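Local coordinates for encapsidation protein (Bacillus phage phi29, PDB 5HD9) that probably serves as the ATPase of the DNA packaging motor, using ATP hydrolysis to drive the viral genome into the phage capsid, at residues Asn174-Val179 with Leu184-Asp189. Numbering follows the deposited sequence.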
ATOM      1  N   ASN A 174      16.134  11.069 -12.204  1.00 20.40           N
ATOM      2  CA  ASN A 174      16.697  12.269 -11.582  1.00 21.19           C
ATOM      3  C   ASN A 174      15.673  13.044 -10.748  1.00 19.67           C
ATOM      4  O   ASN A 174      16.027  14.007 -10.072  1.00 22.70           O
ATOM      5  CB  ASN A 174      17.285  13.205 -12.644  1.00 27.73           C
ATOM      6  CG  ASN A 174      18.517  12.631 -13.315  1.00 37.82           C
ATOM      7  OD1 ASN A 174      19.048  11.606 -12.893  1.00 44.94           O
ATOM      8  ND2 ASN A 174      18.987  13.303 -14.363  1.00 40.80           N
ATOM      9  N   LYS A 175      14.410  12.626 -10.803  1.00 18.92           N
ATOM     10  CA  LYS A 175      13.328  13.329 -10.113  1.00 19.26           C
ATOM     11  C   LYS A 175      12.800  12.533  -8.923  1.00 17.11           C
ATOM     12  O   LYS A 175      12.601  11.322  -9.027  1.00 17.32           O
ATOM     13  CB  LYS A 175      12.168  13.606 -11.076  1.00 22.78           C
ATOM     14  CG  LYS A 175      12.491  14.533 -12.237  1.00 29.27           C
ATOM     15  CD  LYS A 175      11.276  14.685 -13.150  1.00 34.65           C
ATOM     16  CE  LYS A 175      11.488  15.747 -14.217  1.00 41.54           C
ATOM     17  NZ  LYS A 175      11.355  15.196 -15.596  1.00 43.25           N
ATOM     18  N   ARG A 176      12.558  13.202  -7.799  1.00 16.06           N
ATOM     19  CA  ARG A 176      11.901  12.534  -6.685  1.00 16.69           C
ATOM     20  C   ARG A 176      10.474  12.184  -7.084  1.00 15.68           C
ATOM     21  O   ARG A 176       9.992  11.105  -6.765  1.00 15.27           O
ATOM     22  CB  ARG A 176      11.884  13.384  -5.413  1.00 18.70           C
ATOM     23  CG  ARG A 176      11.131  12.680  -4.280  1.00 18.26           C
ATOM     24  CD  ARG A 176      11.242  13.369  -2.931  1.00 22.04           C
ATOM     25  NE  ARG A 176      10.480  12.635  -1.920  1.00 23.95           N
ATOM     26  CZ  ARG A 176      10.673  12.724  -0.606  1.00 26.95           C
ATOM     27  NH1 ARG A 176      11.614  13.518  -0.118  1.00 28.87           N
ATOM     28  NH2 ARG A 176       9.924  12.009   0.222  1.00 28.12           N
ATOM     29  N   PHE A 177       9.809  13.098  -7.788  1.00 14.52           N
ATOM     30  CA  PHE A 177       8.424  12.895  -8.204  1.00 14.70           C
ATOM     31  C   PHE A 177       8.256  12.922  -9.718  1.00 16.12           C
ATOM     32  O   PHE A 177       8.545  13.926 -10.373  1.00 15.87           O
ATOM     33  CB  PHE A 177       7.512  13.956  -7.581  1.00 17.38           C
ATOM     34  CG  PHE A 177       7.367  13.835  -6.091  1.00 18.30           C
ATOM     35  CD1 PHE A 177       6.533  12.877  -5.540  1.00 17.06           C
ATOM     36  CD2 PHE A 177       8.059  14.683  -5.243  1.00 22.98           C
ATOM     37  CE1 PHE A 177       6.395  12.763  -4.172  1.00 17.00           C
ATOM     38  CE2 PHE A 177       7.926  14.570  -3.871  1.00 23.70           C
ATOM     39  CZ  PHE A 177       7.092  13.612  -3.337  1.00 19.38           C
ATOM     40  N   ASN A 178       7.801  11.798 -10.257  1.00 14.47           N
ATOM     41  CA  ASN A 178       7.312  11.722 -11.626  1.00 15.48           C
ATOM     42  C   ASN A 178       5.793  11.685 -11.597  1.00 14.86           C
ATOM     43  O   ASN A 178       5.196  10.749 -11.061  1.00 14.45           O
ATOM     44  CB  ASN A 178       7.868  10.492 -12.340  1.00 15.10           C
ATOM     45  CG  ASN A 178       9.300  10.682 -12.787  1.00 16.68           C
ATOM     46  OD1 ASN A 178       9.560  11.045 -13.933  1.00 17.43           O
ATOM     47  ND2 ASN A 178      10.240  10.450 -11.878  1.00 15.55           N
ATOM     48  N   VAL A 179       5.176  12.706 -12.180  1.00 16.40           N
ATOM     49  CA  VAL A 179       3.749  12.949 -12.015  1.00 19.57           C
ATOM     50  C   VAL A 179       2.976  12.676 -13.298  1.00 18.61           C
ATOM     51  O   VAL A 179       3.378  13.102 -14.380  1.00 15.68           O
ATOM     52  CB  VAL A 179       3.484  14.407 -11.571  1.00 24.70           C
ATOM     53  CG1 VAL A 179       1.998  14.626 -11.295  1.00 25.58           C
ATOM     54  CG2 VAL A 179       4.313  14.747 -10.341  1.00 25.24           C
ATOM     55  N   LEU A 184       1.389   8.451  -9.769  1.00 17.83           N
ATOM     56  CA  LEU A 184       2.533   9.163  -9.221  1.00 16.95           C
ATOM     57  C   LEU A 184       3.634   8.169  -8.864  1.00 13.23           C
ATOM     58  O   LEU A 184       3.361   7.124  -8.277  1.00 12.79           O
ATOM     59  CB  LEU A 184       2.111   9.968  -7.986  1.00 19.77           C
ATOM     60  CG  LEU A 184       3.214  10.639  -7.167  1.00 22.02           C
ATOM     61  CD1 LEU A 184       3.898  11.714  -7.988  1.00 26.84           C
ATOM     62  CD2 LEU A 184       2.643  11.222  -5.884  1.00 21.92           C
ATOM     63  N   ILE A 185       4.871   8.492  -9.231  1.00 11.93           N
ATOM     64  CA  ILE A 185       6.025   7.687  -8.844  1.00 12.85           C
ATOM     65  C   ILE A 185       6.955   8.531  -7.984  1.00 13.20           C
ATOM     66  O   ILE A 185       7.468   9.555  -8.442  1.00 13.46           O
ATOM     67  CB  ILE A 185       6.793   7.146 -10.074  1.00 12.92           C
ATOM     68  CG1 ILE A 185       5.895   6.211 -10.886  1.00 13.96           C
ATOM     69  CG2 ILE A 185       8.063   6.401  -9.638  1.00 12.66           C
ATOM     70  CD1 ILE A 185       6.475   5.797 -12.228  1.00 13.24           C
ATOM     71  N   GLU A 186       7.161   8.100  -6.741  1.00 12.99           N
ATOM     72  CA  GLU A 186       8.076   8.782  -5.833  1.00 14.22           C
ATOM     73  C   GLU A 186       9.337   7.955  -5.615  1.00 14.18           C
ATOM     74  O   GLU A 186       9.265   6.755  -5.373  1.00 14.07           O
ATOM     75  CB  GLU A 186       7.414   9.067  -4.482  1.00 17.38           C
ATOM     76  CG  GLU A 186       8.285   9.929  -3.564  1.00 17.85           C
ATOM     77  CD  GLU A 186       7.680  10.133  -2.194  1.00 18.98           C
ATOM     78  OE1 GLU A 186       6.790   9.343  -1.813  1.00 17.85           O
ATOM     79  OE2 GLU A 186       8.097  11.084  -1.497  1.00 18.62           O
ATOM     80  N   ILE A 187      10.487   8.611  -5.713  1.00 13.86           N
ATOM     81  CA  ILE A 187      11.758   7.999  -5.352  1.00 15.29           C
ATOM     82  C   ILE A 187      12.338   8.793  -4.185  1.00 15.92           C
ATOM     83  O   ILE A 187      13.059   9.767  -4.389  1.00 16.19           O
ATOM     84  CB  ILE A 187      12.741   7.968  -6.537  1.00 18.86           C
ATOM     85  CG1 ILE A 187      12.146   7.146  -7.684  1.00 19.25           C
ATOM     86  CG2 ILE A 187      14.069   7.357  -6.110  1.00 22.00           C
ATOM     87  CD1 ILE A 187      12.859   7.304  -9.007  1.00 21.14           C
ATOM     88  N   PRO A 188      12.000   8.392  -2.950  1.00 17.28           N
ATOM     89  CA  PRO A 188      12.427   9.191  -1.797  1.00 20.20           C
ATOM     90  C   PRO A 188      13.936   9.181  -1.600  1.00 21.74           C
ATOM     91  O   PRO A 188      14.574   8.142  -1.761  1.00 24.98           O
ATOM     92  CB  PRO A 188      11.725   8.515  -0.611  1.00 21.44           C
ATOM     93  CG  PRO A 188      10.684   7.626  -1.203  1.00 21.88           C
ATOM     94  CD  PRO A 188      11.200   7.226  -2.541  1.00 20.08           C
ATOM     95  N   ASP A 189      14.486  10.338  -1.255  1.00 23.91           N
ATOM     96  CA  ASP A 189      15.899  10.462  -0.914  1.00 31.87           C
ATOM     97  C   ASP A 189      16.024  10.689   0.587  1.00 30.10           C
ATOM     98  O   ASP A 189      16.893  11.429   1.050  1.00 33.95           O
ATOM     99  CB  ASP A 189      16.544  11.612  -1.695  1.00 41.06           C
ATOM    100  CG  ASP A 189      15.778  12.917  -1.554  1.00 46.11           C
ATOM    101  OD1 ASP A 189      15.845  13.538  -0.472  1.00 47.84           O
ATOM    102  OD2 ASP A 189      15.112  13.325  -2.528  1.00 47.63           O
TER
HETATM  103  O   HOH W   1      10.231   9.574  -9.092  1.00 20.20           O
HETATM  104  O   HOH W   2      13.813  15.534  -1.515  1.00 39.27           O
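R176 lays its extended chain alongside E186 across the open end of a β-hairpin, with P188 CA against the rim of one guanidinium face. Its chi1 of 177° swings CG opposite the backbone N, and the chain runs straight as far as NE, which lets R176 reach E186 side-on: NE and NH2 both donate to a single oxygen, with NH2 to E186 OE2 measuring 2.7 Å. That oxygen lies close to the guanidinium plane and is met on its anti side, while E186 OE1 is bound by the hydroxyl of Y4. The F177 ring lies beside the same glutamate, its CE1 3.5 Å from E186 CG, and has R176 CG over the rim of one face; its CD1 edge meets L184 CD1 at 3.8 Å. The backbones carrying these side chains form an antiparallel ladder in which N178 and I185 are the hydrogen-bonded pair, N178 N to I185 O being 2.9 Å. Beyond the strands, I187 N continues the pairing to R176 O at 2.8 Å. A water accepts from N178 ND2 and lies 2.8 Å from I185 O, while N178 OD1 takes the backbone NH of D172. The hairpin adds an edge to the central sheet of this ASCE-type ATPase fold, strand 183-186 pairing with strand 16-19, which leads into the probable P-loop. Two donors converging on one oxygen, with Y4 on the other, would be expected to favour a charged E186 despite its burial.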